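Local coordinates for CCHC-type domain-containing protein (Trypanosoma brucei brucei, PDB 7C45) that binds RNA through an exonuclease domain and zinc knuckles and probably trims guide RNAs as an RNase D type 3'-5' exonuclease, at residues A[10-15]-A[195-200]; A[51-56]-A[106-111]; A[134-139]-A[265-270]; A[216-221]-A[250-255]. All blocks are in the same frame, centred on the assembly; numbering follows the deposited sequence.

How the contacts relate
Contacts 1 and 2 belong to the exonuclease fold and lie on opposite sides of the chain's centre, their own centres about 25 Å apart. Contact 1 lays the N-terminal helix 4-12 against helix 182-202. Contact 2, which falls within the long stretch spanned by contact 1, sets the loop between strands 37-44 and 57-64 against helix 104-114 beside the bound RNA. Contact 3 joins the end of helix 124-136 to the zinc-binding segment 265-270, and contact 4, within its span, pairs helix 212-226 with the end of helix 245-251. Contacts 3 and 4 touch, their centres about 18 Å apart, which is consistent with the linker to the zinc knuckle being held at adjoining points.

Contact 1: residues A[10-15]-A[195-200]; sequences MILKYP and ILLLSN
Ile-11 reaches from the N-terminal helix 4-12 into the surface of helix 182-202, where Leu-196, Leu-197 and Asn-200 receive it. Its CB is directed at the opposite helix; from there CG1 runs beside the backbone N (chi1 -64°) and the chain stays extended at chi2, 173°, which drives the tip straight ahead. Ile-11 CD1 therefore does the touching: it lies 3.8 Å from Leu-197 CA and 3.7 Å from Asn-200 ND2, whose side chain comes from the opposite direction, with Leu-196 CD2 a little farther off at 4.2 Å. Helix 4-12 packs here on a helix of the RNase H-like exonuclease fold that also carries the calcium ligand Asp-191. Beside Ile-11, the CD2 methyls of Leu-12 and Leu-197 meet at 3.7 Å. Tyr-14 turns its ring back over its own helix end, with Ile-11 CA 3.5 Å above the ring plane, and brings CE2 within 4.1 Å of Leu-196 CD2, the two side chains crossing nearly at a right angle.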
loop_
_atom_site.group_PDB
_atom_site.type_symbol
_atom_site.label_atom_id
_atom_site.label_comp_id
_atom_site.label_asym_id
_atom_site.label_seq_id
_atom_site.Cartn_x
_atom_site.Cartn_y
_atom_site.Cartn_z
ATOM N N MET A 10 -17.781 -2.531 5.572
ATOM C CA MET A 10 -17.701 -3.958 5.860
ATOM C C MET A 10 -16.254 -4.388 6.057
ATOM O O MET A 10 -15.924 -5.079 7.026
ATOM C CB MET A 10 -18.344 -4.765 4.733
ATOM N N ILE A 11 -15.375 -3.971 5.143
ATOM C CA ILE A 11 -13.979 -4.398 5.192
ATOM C C ILE A 11 -13.314 -3.926 6.479
ATOM O O ILE A 11 -12.502 -4.644 7.075
ATOM C CB ILE A 11 -13.236 -3.876 3.949
ATOM C CG1 ILE A 11 -13.803 -4.503 2.685
ATOM C CG2 ILE A 11 -11.716 -4.113 4.076
ATOM C CD1 ILE A 11 -13.213 -3.892 1.404
ATOM N N LEU A 12 -13.643 -2.711 6.932
ATOM C CA LEU A 12 -13.026 -2.177 8.144
ATOM C C LEU A 12 -13.420 -2.952 9.401
ATOM O O LEU A 12 -12.734 -2.836 10.419
ATOM C CB LEU A 12 -13.379 -0.692 8.311
ATOM C CG LEU A 12 -12.737 0.310 7.356
ATOM C CD1 LEU A 12 -13.247 1.715 7.639
ATOM C CD2 LEU A 12 -11.237 0.290 7.477
ATOM N N LYS A 13 -14.490 -3.740 9.357
ATOM C CA LYS A 13 -14.912 -4.552 10.489
ATOM C C LYS A 13 -14.342 -5.967 10.456
ATOM O O LYS A 13 -14.658 -6.756 11.346
ATOM C CB LYS A 13 -16.442 -4.616 10.560
ATOM C CG LYS A 13 -17.088 -3.259 10.700
ATOM C CD LYS A 13 -18.467 -3.338 11.324
ATOM C CE LYS A 13 -19.420 -4.153 10.480
ATOM N NZ LYS A 13 -20.799 -4.126 11.044
ATOM N N TYR A 14 -13.515 -6.299 9.459
ATOM C CA TYR A 14 -12.951 -7.640 9.351
ATOM C C TYR A 14 -12.078 -7.938 10.570
ATOM O O TYR A 14 -11.135 -7.184 10.846
ATOM C CB TYR A 14 -12.106 -7.807 8.100
ATOM C CG TYR A 14 -12.827 -7.890 6.766
ATOM C CD1 TYR A 14 -14.217 -7.794 6.667
ATOM C CD2 TYR A 14 -12.100 -8.063 5.597
ATOM C CE1 TYR A 14 -14.848 -7.881 5.430
ATOM C CE2 TYR A 14 -12.713 -8.148 4.377
ATOM C CZ TYR A 14 -14.094 -8.055 4.291
ATOM O OH TYR A 14 -14.678 -8.154 3.050
ATOM N N PRO A 15 -12.360 -8.994 11.322
ATOM C CA PRO A 15 -11.474 -9.354 12.427
ATOM C C PRO A 15 -10.181 -9.952 11.899
ATOM O O PRO A 15 -10.117 -10.458 10.787
ATOM C CB PRO A 15 -12.282 -10.396 13.211
ATOM C CG PRO A 15 -13.349 -10.874 12.277
ATOM C CD PRO A 15 -13.387 -10.015 11.055
ATOM N N ILE A 195 -5.690 -1.555 2.179
ATOM C CA ILE A 195 -5.310 -1.901 0.819
ATOM C C ILE A 195 -6.493 -2.481 0.059
ATOM O O ILE A 195 -6.741 -2.120 -1.093
ATOM C CB ILE A 195 -4.122 -2.878 0.836
ATOM C CG1 ILE A 195 -2.886 -2.125 1.324
ATOM C CG2 ILE A 195 -3.899 -3.432 -0.562
ATOM C CD1 ILE A 195 -1.654 -3.030 1.660
ATOM N N LEU A 196 -7.219 -3.416 0.677
ATOM C CA LEU A 196 -8.316 -4.044 -0.047
ATOM C C LEU A 196 -9.417 -3.028 -0.332
ATOM O O LEU A 196 -9.959 -2.978 -1.440
ATOM C CB LEU A 196 -8.838 -5.256 0.739
ATOM C CG LEU A 196 -9.889 -6.129 0.037
ATOM C CD1 LEU A 196 -9.290 -6.833 -1.162
ATOM C CD2 LEU A 196 -10.539 -7.144 0.992
ATOM N N LEU A 197 -9.722 -2.169 0.629
ATOM C CA LEU A 197 -10.781 -1.205 0.362
ATOM C C LEU A 197 -10.336 -0.182 -0.676
ATOM O O LEU A 197 -11.142 0.249 -1.512
ATOM C CB LEU A 197 -11.234 -0.541 1.655
ATOM C CG LEU A 197 -10.478 0.564 2.375
ATOM C CD1 LEU A 197 -10.802 1.954 1.807
ATOM C CD2 LEU A 197 -10.789 0.500 3.850
ATOM N N LEU A 198 -9.049 0.203 -0.653
ATOM C CA LEU A 198 -8.546 1.133 -1.659
ATOM C C LEU A 198 -8.644 0.559 -3.057
ATOM O O LEU A 198 -8.838 1.313 -4.023
ATOM C CB LEU A 198 -7.093 1.496 -1.362
ATOM C CG LEU A 198 -6.954 2.552 -0.258
ATOM C CD1 LEU A 198 -5.494 2.699 0.167
ATOM C CD2 LEU A 198 -7.543 3.903 -0.700
ATOM N N SER A 199 -8.461 -0.759 -3.195
ATOM C CA SER A 199 -8.563 -1.381 -4.511
ATOM C C SER A 199 -9.954 -1.203 -5.092
ATOM O O SER A 199 -10.102 -1.126 -6.310
ATOM C CB SER A 199 -8.212 -2.865 -4.450
ATOM O OG SER A 199 -9.206 -3.582 -3.735
ATOM N N ASN A 200 -10.972 -1.098 -4.235
ATOM C CA ASN A 200 -12.334 -0.895 -4.728
ATOM C C ASN A 200 -12.484 0.463 -5.385
ATOM O O ASN A 200 -13.316 0.633 -6.284
ATOM C CB ASN A 200 -13.341 -1.026 -3.585
ATOM C CG ASN A 200 -13.568 -2.468 -3.166
ATOM O OD1 ASN A 200 -13.337 -3.400 -3.945
ATOM N ND2 ASN A 200 -14.031 -2.656 -1.936
#

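Contact 2: residues A[51-56]-A[106-111]; sequences AKQLGR and DVEALS. With nucleotides of chain B.
The amide of Gln-53 and the carboxylate of Glu-108 meet with their planes 54° apart. NE2 of Gln-53 donates to Glu-108 OE2 over 3.0 Å (157° at the hydrogen), with OE2 lying close to the amide plane; the donor approaches on the syn side but 31° out of the carboxylate plane. Over a face of that carboxylate sits Gln-53 CG, 3.4 Å from OE1, and the bend at chi2 turns the amide toward OE2. One water joins the same pair of segments, donating to Glu-108 OE1 and accepting from Leu-54 N at 3.0 Å. Val-232 N also donates to OE2, and Arg-105 forms a salt bridge to OE1. Helix 104-114 here carries Asp-106, a manganese ligand in another structure of this protein and the third acidic position of the DEDD exonuclease family. Leu-54 divides its two methyls between protein and RNA: CD1 packs 4.1 Å from Ala-109 CB and 3.8 Å from Asp-106 OD1, while CD2 lies 3.4 Å from O4' of U10 of chain B, against the sugar.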
loop_
_atom_site.group_PDB
_atom_site.type_symbol
_atom_site.label_atom_id
_atom_site.label_comp_id
_atom_site.label_asym_id
_atom_site.label_seq_id
_atom_site.Cartn_x
_atom_site.Cartn_y
_atom_site.Cartn_z
ATOM N N ALA A 51 20.309 0.397 7.405
ATOM C CA ALA A 51 19.923 -0.772 6.618
ATOM C C ALA A 51 18.550 -0.563 5.983
ATOM O O ALA A 51 17.540 -0.476 6.687
ATOM C CB ALA A 51 19.922 -2.018 7.498
ATOM N N LYS A 52 18.508 -0.500 4.652
ATOM C CA LYS A 52 17.241 -0.319 3.951
ATOM C C LYS A 52 16.403 -1.596 3.909
ATOM O O LYS A 52 15.160 -1.519 3.905
ATOM C CB LYS A 52 17.509 0.174 2.530
ATOM C CG LYS A 52 16.887 1.514 2.204
ATOM C CD LYS A 52 17.293 1.987 0.818
ATOM C CE LYS A 52 16.577 3.265 0.455
ATOM N NZ LYS A 52 15.103 3.050 0.480
ATOM N N GLN A 53 17.047 -2.762 3.852
ATOM C CA GLN A 53 16.319 -4.028 3.809
ATOM C C GLN A 53 15.474 -4.209 5.072
ATOM O O GLN A 53 15.877 -3.834 6.174
ATOM C CB GLN A 53 17.292 -5.206 3.680
ATOM C CG GLN A 53 18.023 -5.350 2.346
ATOM C CD GLN A 53 18.956 -4.185 2.019
ATOM O OE1 GLN A 53 19.567 -3.585 2.908
ATOM N NE2 GLN A 53 19.047 -3.847 0.733
ATOM N N LEU A 54 14.302 -4.828 4.916
ATOM C CA LEU A 54 13.527 -5.206 6.088
ATOM C C LEU A 54 14.342 -6.165 6.942
ATOM O O LEU A 54 15.122 -6.963 6.427
ATOM C CB LEU A 54 12.217 -5.885 5.697
ATOM C CG LEU A 54 11.152 -5.008 5.022
ATOM C CD1 LEU A 54 9.880 -5.786 4.942
ATOM C CD2 LEU A 54 10.922 -3.701 5.749
ATOM N N GLY A 55 14.143 -6.089 8.251
ATOM C CA GLY A 55 14.681 -7.093 9.147
ATOM C C GLY A 55 13.961 -8.436 9.003
ATOM O O GLY A 55 13.200 -8.679 8.070
ATOM N N ARG A 56 14.241 -9.323 9.952
ATOM C CA ARG A 56 13.693 -10.678 9.901
ATOM C C ARG A 56 12.173 -10.621 9.839
ATOM O O ARG A 56 11.547 -9.917 10.622
ATOM C CB ARG A 56 14.133 -11.448 11.137
ATOM C CG ARG A 56 13.723 -12.897 11.154
ATOM C CD ARG A 56 14.356 -13.538 12.386
ATOM N NE ARG A 56 14.001 -14.933 12.559
ATOM C CZ ARG A 56 14.510 -15.704 13.505
ATOM N NH1 ARG A 56 15.411 -15.205 14.355
ATOM N NH2 ARG A 56 14.132 -16.970 13.596
ATOM N N ASP A 106 8.946 -5.148 0.701
ATOM C CA ASP A 106 8.240 -6.411 0.915
ATOM C C ASP A 106 8.729 -7.477 -0.042
ATOM O O ASP A 106 9.020 -8.611 0.360
ATOM C CB ASP A 106 6.735 -6.223 0.723
ATOM C CG ASP A 106 6.102 -5.420 1.837
ATOM O OD1 ASP A 106 6.777 -5.170 2.848
ATOM O OD2 ASP A 106 4.916 -5.073 1.694
ATOM N N VAL A 107 8.818 -7.120 -1.324
ATOM C CA VAL A 107 9.199 -8.069 -2.352
ATOM C C VAL A 107 10.656 -8.470 -2.182
ATOM O O VAL A 107 11.022 -9.647 -2.358
ATOM C CB VAL A 107 8.898 -7.432 -3.722
ATOM C CG1 VAL A 107 9.804 -7.940 -4.797
ATOM C CG2 VAL A 107 7.413 -7.622 -4.039
ATOM N N GLU A 108 11.500 -7.512 -1.775
ATOM C CA GLU A 108 12.878 -7.832 -1.460
ATOM C C GLU A 108 12.950 -8.850 -0.336
ATOM O O GLU A 108 13.733 -9.792 -0.410
ATOM C CB GLU A 108 13.640 -6.572 -1.066
ATOM C CG GLU A 108 15.082 -6.837 -0.676
ATOM C CD GLU A 108 15.776 -5.563 -0.290
ATOM O OE1 GLU A 108 15.203 -4.824 0.524
ATOM O OE2 GLU A 108 16.867 -5.283 -0.824
ATOM N N ALA A 109 12.122 -8.679 0.699
ATOM C CA ALA A 109 12.137 -9.616 1.823
ATOM C C ALA A 109 11.554 -10.960 1.429
ATOM O O ALA A 109 12.047 -12.006 1.873
ATOM C CB ALA A 109 11.385 -9.038 3.023
ATOM N N LEU A 110 10.494 -10.962 0.616
ATOM C CA LEU A 110 9.950 -12.233 0.149
ATOM C C LEU A 110 11.005 -13.016 -0.619
ATOM O O LEU A 110 11.134 -14.228 -0.444
ATOM C CB LEU A 110 8.713 -12.012 -0.725
ATOM C CG LEU A 110 7.478 -11.504 0.023
ATOM C CD1 LEU A 110 6.336 -11.254 -0.962
ATOM C CD2 LEU A 110 7.042 -12.488 1.101
ATOM N N SER A 111 11.778 -12.336 -1.466
ATOM C CA SER A 111 12.752 -13.039 -2.294
ATOM C C SER A 111 13.968 -13.462 -1.475
ATOM O O SER A 111 14.387 -14.620 -1.533
ATOM C CB SER A 111 13.172 -12.161 -3.477
ATOM O OG SER A 111 14.179 -12.806 -4.248
ATOM P P U B 10 4.758 -0.668 6.790
ATOM O OP1 U B 10 3.734 -1.726 6.888
ATOM O OP2 U B 10 4.484 0.704 7.314
ATOM O "O5'" U B 10 6.107 -1.182 7.475
ATOM C "C5'" U B 10 6.496 -2.540 7.347
ATOM C "C4'" U B 10 7.810 -2.808 8.031
ATOM O "O4'" U B 10 8.765 -1.811 7.620
ATOM C "C3'" U B 10 7.807 -2.708 9.546
ATOM O "O3'" U B 10 7.349 -3.888 10.166
ATOM C "C2'" U B 10 9.264 -2.413 9.864
ATOM O "O2'" U B 10 10.016 -3.618 9.819
ATOM C "C1'" U B 10 9.663 -1.543 8.673
ATOM N N1 U B 10 9.603 -0.102 8.980
ATOM C C2 U B 10 10.690 0.406 9.655
ATOM O O2 U B 10 11.629 -0.300 9.990
ATOM N N3 U B 10 10.615 1.751 9.918
ATOM C C4 U B 10 9.587 2.604 9.567
ATOM O O4 U B 10 9.668 3.788 9.877
ATOM C C5 U B 10 8.501 1.998 8.857
ATOM C C6 U B 10 8.546 0.690 8.589
HETATM O O HOH W 1 13.510 -5.952 2.232
#

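Contact 3: residues A[134-139]-A[265-270]; sequences KLRSVN and GHTEAE. With ZN (zinc ion), chain C; nucleotides of chain B.
Arg-136 lays its guanidinium edge-on to the backbone of Gly-265 and grips one carbonyl oxygen side-on with two nitrogens. Arg-136 NE and NH1 each reach Gly-265 O at 3.2 Å, the oxygen close to the guanidinium plane, while both donors approach from the same face of the carbonyl plane and off its lone pairs. The bend at chi3 (48°) folds the group back to this position, and Val-138 CB lies over one of its faces. NH2 is held by Gln-132. A third bond runs the other way, Gly-265 N to Arg-136 O at 2.8 Å. The aliphatic part of Arg-136 crosses Thr-267 obliquely, CG 3.5 Å from Thr-267 CG2. OE2 of Glu-270 takes the N-H of Thr-267 from above its carboxylate plane; it stays 4.4 Å from Arg-136 NE, close enough for a charge attraction at most. His-266 points its CB away from segment 134-139 and binds zinc through NE2, with O4 of U4 of chain B over one ring face, while U4 N3 donates to Glu-270 O at 2.8 Å and 173°. With Cys-258, Cys-261 and Cys-271 completing the metal site, this is the RNA-binding surface of a CCHC zinc knuckle, docked on an exonuclease helix end.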
loop_
_atom_site.group_PDB
_atom_site.type_symbol
_atom_site.label_atom_id
_atom_site.label_comp_id
_atom_site.label_asym_id
_atom_site.label_seq_id
_atom_site.Cartn_x
_atom_site.Cartn_y
_atom_site.Cartn_z
ATOM N N LYS A 134 0.081 11.475 -14.281
ATOM C CA LYS A 134 -0.684 11.760 -15.490
ATOM C C LYS A 134 -1.346 13.135 -15.426
ATOM O O LYS A 134 -1.403 13.850 -16.431
ATOM C CB LYS A 134 -1.749 10.686 -15.717
ATOM C CG LYS A 134 -2.644 10.953 -16.898
ATOM C CD LYS A 134 -3.437 9.730 -17.263
ATOM C CE LYS A 134 -4.249 9.975 -18.519
ATOM N NZ LYS A 134 -3.319 9.926 -19.676
ATOM N N LEU A 135 -1.856 13.516 -14.260
ATOM C CA LEU A 135 -2.559 14.786 -14.131
ATOM C C LEU A 135 -1.625 15.970 -13.885
ATOM O O LEU A 135 -1.947 17.081 -14.294
ATOM C CB LEU A 135 -3.573 14.726 -12.990
ATOM C CG LEU A 135 -4.680 13.690 -13.128
ATOM C CD1 LEU A 135 -5.541 13.623 -11.892
ATOM C CD2 LEU A 135 -5.510 13.972 -14.352
ATOM N N ARG A 136 -0.498 15.771 -13.193
ATOM C CA ARG A 136 0.272 16.898 -12.673
ATOM C C ARG A 136 1.786 16.770 -12.814
ATOM O O ARG A 136 2.496 17.705 -12.420
ATOM C CB ARG A 136 -0.043 17.121 -11.187
ATOM C CG ARG A 136 -1.496 17.233 -10.839
ATOM C CD ARG A 136 -1.703 16.808 -9.411
ATOM N NE ARG A 136 -0.747 17.447 -8.539
ATOM C CZ ARG A 136 -0.559 17.124 -7.263
ATOM N NH1 ARG A 136 0.333 17.786 -6.543
ATOM N NH2 ARG A 136 -1.240 16.131 -6.706
ATOM N N SER A 137 2.300 15.675 -13.367
ATOM C CA SER A 137 3.747 15.425 -13.444
ATOM C C SER A 137 4.372 15.358 -12.050
ATOM O O SER A 137 5.527 15.744 -11.854
ATOM C CB SER A 137 4.469 16.472 -14.300
ATOM O OG SER A 137 3.989 16.469 -15.627
ATOM N N VAL A 138 3.601 14.864 -11.092
ATOM C CA VAL A 138 4.053 14.636 -9.731
ATOM C C VAL A 138 4.399 13.154 -9.606
ATOM O O VAL A 138 3.582 12.294 -9.964
ATOM C CB VAL A 138 2.971 15.045 -8.723
ATOM C CG1 VAL A 138 3.235 14.429 -7.354
ATOM C CG2 VAL A 138 2.879 16.578 -8.631
ATOM N N ASN A 139 5.615 12.859 -9.117
ATOM C CA ASN A 139 6.070 11.482 -8.916
ATOM C C ASN A 139 6.275 11.125 -7.442
ATOM O O ASN A 139 6.921 10.126 -7.142
ATOM C CB ASN A 139 7.357 11.207 -9.696
ATOM C CG ASN A 139 8.575 11.859 -9.071
ATOM O OD1 ASN A 139 8.474 12.922 -8.451
ATOM N ND2 ASN A 139 9.735 11.214 -9.223
ATOM N N GLY A 265 2.689 20.371 -11.638
ATOM C CA GLY A 265 2.533 20.331 -10.197
ATOM C C GLY A 265 1.120 20.523 -9.701
ATOM O O GLY A 265 0.844 20.241 -8.525
ATOM N N HIS A 266 0.202 20.986 -10.548
ATOM C CA HIS A 266 -1.180 21.116 -10.126
ATOM C C HIS A 266 -2.087 21.046 -11.349
ATOM O O HIS A 266 -1.625 21.061 -12.495
ATOM C CB HIS A 266 -1.421 22.417 -9.377
ATOM C CG HIS A 266 -1.268 23.637 -10.231
ATOM N ND1 HIS A 266 -0.093 24.360 -10.301
ATOM C CD2 HIS A 266 -2.161 24.287 -11.017
ATOM C CE1 HIS A 266 -0.265 25.385 -11.122
ATOM N NE2 HIS A 266 -1.507 25.354 -11.570
ATOM N N THR A 267 -3.387 20.969 -11.088
ATOM C CA THR A 267 -4.375 20.914 -12.153
ATOM C C THR A 267 -5.178 22.200 -12.178
ATOM O O THR A 267 -5.158 23.001 -11.244
ATOM C CB THR A 267 -5.347 19.740 -11.997
ATOM O OG1 THR A 267 -6.210 19.993 -10.888
ATOM C CG2 THR A 267 -4.623 18.425 -11.795
ATOM N N GLU A 268 -5.922 22.348 -13.271
ATOM C CA GLU A 268 -6.766 23.512 -13.477
ATOM C C GLU A 268 -7.683 23.748 -12.288
ATOM O O GLU A 268 -7.883 24.888 -11.871
ATOM C CB GLU A 268 -7.573 23.312 -14.770
ATOM C CG GLU A 268 -8.709 24.288 -14.996
ATOM C CD GLU A 268 -9.580 23.882 -16.172
ATOM O OE1 GLU A 268 -9.064 23.813 -17.294
ATOM O OE2 GLU A 268 -10.776 23.598 -15.962
ATOM N N ALA A 269 -8.232 22.676 -11.710
ATOM C CA ALA A 269 -9.182 22.833 -10.609
ATOM C C ALA A 269 -8.538 23.435 -9.370
ATOM O O ALA A 269 -9.251 23.985 -8.523
ATOM C CB ALA A 269 -9.800 21.491 -10.242
ATOM N N GLU A 270 -7.215 23.339 -9.260
ATOM C CA GLU A 270 -6.452 23.827 -8.125
ATOM C C GLU A 270 -5.654 25.088 -8.428
ATOM O O GLU A 270 -4.890 25.527 -7.570
ATOM C CB GLU A 270 -5.477 22.739 -7.643
ATOM C CG GLU A 270 -6.000 21.305 -7.685
ATOM C CD GLU A 270 -4.885 20.269 -7.748
ATOM O OE1 GLU A 270 -5.073 19.159 -7.206
ATOM O OE2 GLU A 270 -3.819 20.549 -8.336
HETATM ZN ZN ZN C . -2.359 26.589 -13.119
ATOM P P U B 4 3.735 24.577 -0.295
ATOM O OP1 U B 4 4.393 23.762 0.760
ATOM O OP2 U B 4 4.303 25.909 -0.622
ATOM O "O5'" U B 4 3.580 23.742 -1.650
ATOM C "C5'" U B 4 2.773 24.204 -2.740
ATOM C "C4'" U B 4 1.373 23.631 -2.700
ATOM O "O4'" U B 4 0.481 24.430 -3.528
ATOM C "C3'" U B 4 1.203 22.190 -3.174
ATOM O "O3'" U B 4 0.156 21.625 -2.381
ATOM C "C2'" U B 4 0.683 22.381 -4.607
ATOM O "O2'" U B 4 -0.044 21.280 -5.115
ATOM C "C1'" U B 4 -0.224 23.582 -4.412
ATOM N N1 U B 4 -0.577 24.381 -5.598
ATOM C C2 U B 4 -1.921 24.503 -5.942
ATOM O O2 U B 4 -2.808 23.909 -5.379
ATOM N N3 U B 4 -2.193 25.320 -7.017
ATOM C C4 U B 4 -1.262 26.025 -7.739
ATOM O O4 U B 4 -1.643 26.747 -8.665
ATOM C C5 U B 4 0.093 25.871 -7.306
ATOM C C6 U B 4 0.387 25.092 -6.276
#

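Contact 4: residues A[216-221]-A[250-255]; sequences ERLTAQ and RYIGPG
Tyr-251 lies flat against helix 212-226, and most of the contact is apolar. One face of its ring receives a CH-pi contact from Leu-218 CA, which stands 4.1 Å from the ring centroid and 19° off the normal. Leu-218 CD1 continues the packing beside the ring at 3.8 Å from Tyr-251 CD2, and Arg-217 CB adds a contact of 3.7 Å to Tyr-251 CD1 before the rest of that arginine leads away. Beyond the ring, Ile-252 CG1 lies 4.2 Å from Leu-218 CD2.

The polar part is one hydrogen bond. Gln-221 extends CG away from its backbone N (chi1 -177°) and bends at chi2, which brings NE2 to the ring edge; it donates to Tyr-251 OH at 2.8 Å and 168°, nearly straight, with the oxygen in the amide plane. Arg-250 covers the opposite ring face with CG and swings its guanidinium past, so that Tyr-251 OH stands 3.3 Å above the centre of that group. The positive charge would tend to favour electron density on the hydroxyl oxygen, and the bond orients the Gln-221 amide against a ring probably placed mainly by packing.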
loop_
_atom_site.group_PDB
_atom_site.type_symbol
_atom_site.label_atom_id
_atom_site.label_comp_id
_atom_site.label_asym_id
_atom_site.label_seq_id
_atom_site.Cartn_x
_atom_site.Cartn_y
_atom_site.Cartn_z
ATOM N N GLU A 216 -0.147 -2.392 -13.518
ATOM C CA GLU A 216 0.310 -3.761 -13.284
ATOM C C GLU A 216 1.686 -3.968 -13.895
ATOM O O GLU A 216 2.567 -4.574 -13.274
ATOM C CB GLU A 216 -0.689 -4.771 -13.867
ATOM C CG GLU A 216 -1.937 -5.008 -13.031
ATOM C CD GLU A 216 -2.900 -6.011 -13.686
ATOM O OE1 GLU A 216 -2.924 -6.094 -14.915
ATOM O OE2 GLU A 216 -3.587 -6.739 -12.955
ATOM N N ARG A 217 1.884 -3.466 -15.120
ATOM C CA ARG A 217 3.174 -3.605 -15.788
ATOM C C ARG A 217 4.249 -2.814 -15.054
ATOM O O ARG A 217 5.379 -3.295 -14.872
ATOM C CB ARG A 217 3.062 -3.161 -17.250
ATOM C CG ARG A 217 2.172 -4.069 -18.099
ATOM C CD ARG A 217 2.686 -5.495 -18.105
ATOM N NE ARG A 217 2.135 -6.284 -17.003
ATOM C CZ ARG A 217 2.788 -7.242 -16.347
ATOM N NH1 ARG A 217 2.184 -7.894 -15.360
ATOM N NH2 ARG A 217 4.040 -7.549 -16.665
ATOM N N LEU A 218 3.900 -1.622 -14.591
ATOM C CA LEU A 218 4.864 -0.828 -13.841
ATOM C C LEU A 218 5.212 -1.514 -12.527
ATOM O O LEU A 218 6.390 -1.603 -12.149
ATOM C CB LEU A 218 4.303 0.573 -13.611
ATOM C CG LEU A 218 5.090 1.534 -12.718
ATOM C CD1 LEU A 218 6.545 1.726 -13.200
ATOM C CD2 LEU A 218 4.371 2.878 -12.666
ATOM N N THR A 219 4.205 -2.053 -11.841
ATOM C CA THR A 219 4.498 -2.825 -10.639
ATOM C C THR A 219 5.370 -4.042 -10.954
ATOM O O THR A 219 6.260 -4.393 -10.169
ATOM C CB THR A 219 3.204 -3.262 -9.963
ATOM O OG1 THR A 219 2.367 -2.121 -9.728
ATOM C CG2 THR A 219 3.508 -3.926 -8.648
ATOM N N ALA A 220 5.103 -4.732 -12.072
ATOM C CA ALA A 220 5.926 -5.891 -12.413
ATOM C C ALA A 220 7.385 -5.498 -12.572
ATOM O O ALA A 220 8.275 -6.283 -12.239
ATOM C CB ALA A 220 5.437 -6.561 -13.686
ATOM N N GLN A 221 7.642 -4.294 -13.087
ATOM C CA GLN A 221 9.016 -3.815 -13.185
ATOM C C GLN A 221 9.642 -3.670 -11.802
ATOM O O GLN A 221 10.821 -3.975 -11.613
ATOM C CB GLN A 221 9.042 -2.476 -13.922
ATOM C CG GLN A 221 10.439 -1.904 -14.164
ATOM C CD GLN A 221 11.318 -2.864 -14.939
ATOM O OE1 GLN A 221 12.250 -3.451 -14.385
ATOM N NE2 GLN A 221 11.013 -3.049 -16.220
ATOM N N ARG A 250 7.588 5.685 -19.302
ATOM C CA ARG A 250 7.506 4.480 -20.120
ATOM C C ARG A 250 6.166 3.767 -19.960
ATOM O O ARG A 250 5.511 3.422 -20.950
ATOM C CB ARG A 250 8.652 3.541 -19.757
ATOM C CG ARG A 250 8.536 2.163 -20.348
ATOM C CD ARG A 250 9.773 1.375 -19.941
ATOM N NE ARG A 250 9.735 -0.004 -20.399
ATOM C CZ ARG A 250 10.665 -0.902 -20.103
ATOM N NH1 ARG A 250 10.561 -2.142 -20.558
ATOM N NH2 ARG A 250 11.692 -0.556 -19.338
ATOM N N TYR A 251 5.743 3.531 -18.723
ATOM C CA TYR A 251 4.570 2.700 -18.475
ATOM C C TYR A 251 3.264 3.480 -18.462
ATOM O O TYR A 251 2.221 2.928 -18.834
ATOM C CB TYR A 251 4.731 1.952 -17.144
ATOM C CG TYR A 251 5.818 0.903 -17.222
ATOM C CD1 TYR A 251 5.530 -0.385 -17.659
ATOM C CD2 TYR A 251 7.133 1.203 -16.891
ATOM C CE1 TYR A 251 6.518 -1.344 -17.767
ATOM C CE2 TYR A 251 8.127 0.240 -16.981
ATOM C CZ TYR A 251 7.813 -1.027 -17.422
ATOM O OH TYR A 251 8.795 -1.981 -17.534
ATOM N N ILE A 252 3.287 4.732 -18.025
ATOM C CA ILE A 252 2.086 5.542 -17.926
ATOM C C ILE A 252 1.970 6.517 -19.093
ATOM O O ILE A 252 0.874 6.754 -19.601
ATOM C CB ILE A 252 2.058 6.289 -16.573
ATOM C CG1 ILE A 252 2.310 5.326 -15.396
ATOM C CG2 ILE A 252 0.730 6.975 -16.383
ATOM C CD1 ILE A 252 1.320 4.183 -15.320
ATOM N N GLY A 253 3.084 7.100 -19.525
ATOM C CA GLY A 253 3.049 8.103 -20.568
ATOM C C GLY A 253 3.546 9.440 -20.060
ATOM O O GLY A 253 4.100 9.547 -18.959
ATOM N N PRO A 254 3.351 10.490 -20.858
ATOM C CA PRO A 254 3.853 11.813 -20.479
ATOM C C PRO A 254 3.107 12.350 -19.281
ATOM O O PRO A 254 1.926 12.073 -19.084
ATOM C CB PRO A 254 3.570 12.666 -21.722
ATOM C CG PRO A 254 2.388 12.026 -22.310
ATOM C CD PRO A 254 2.588 10.545 -22.115
ATOM N N GLY A 255 3.821 13.122 -18.470
ATOM C CA GLY A 255 3.216 13.729 -17.319
ATOM C C GLY A 255 2.387 14.942 -17.695
ATOM O O GLY A 255 2.631 15.616 -18.697
#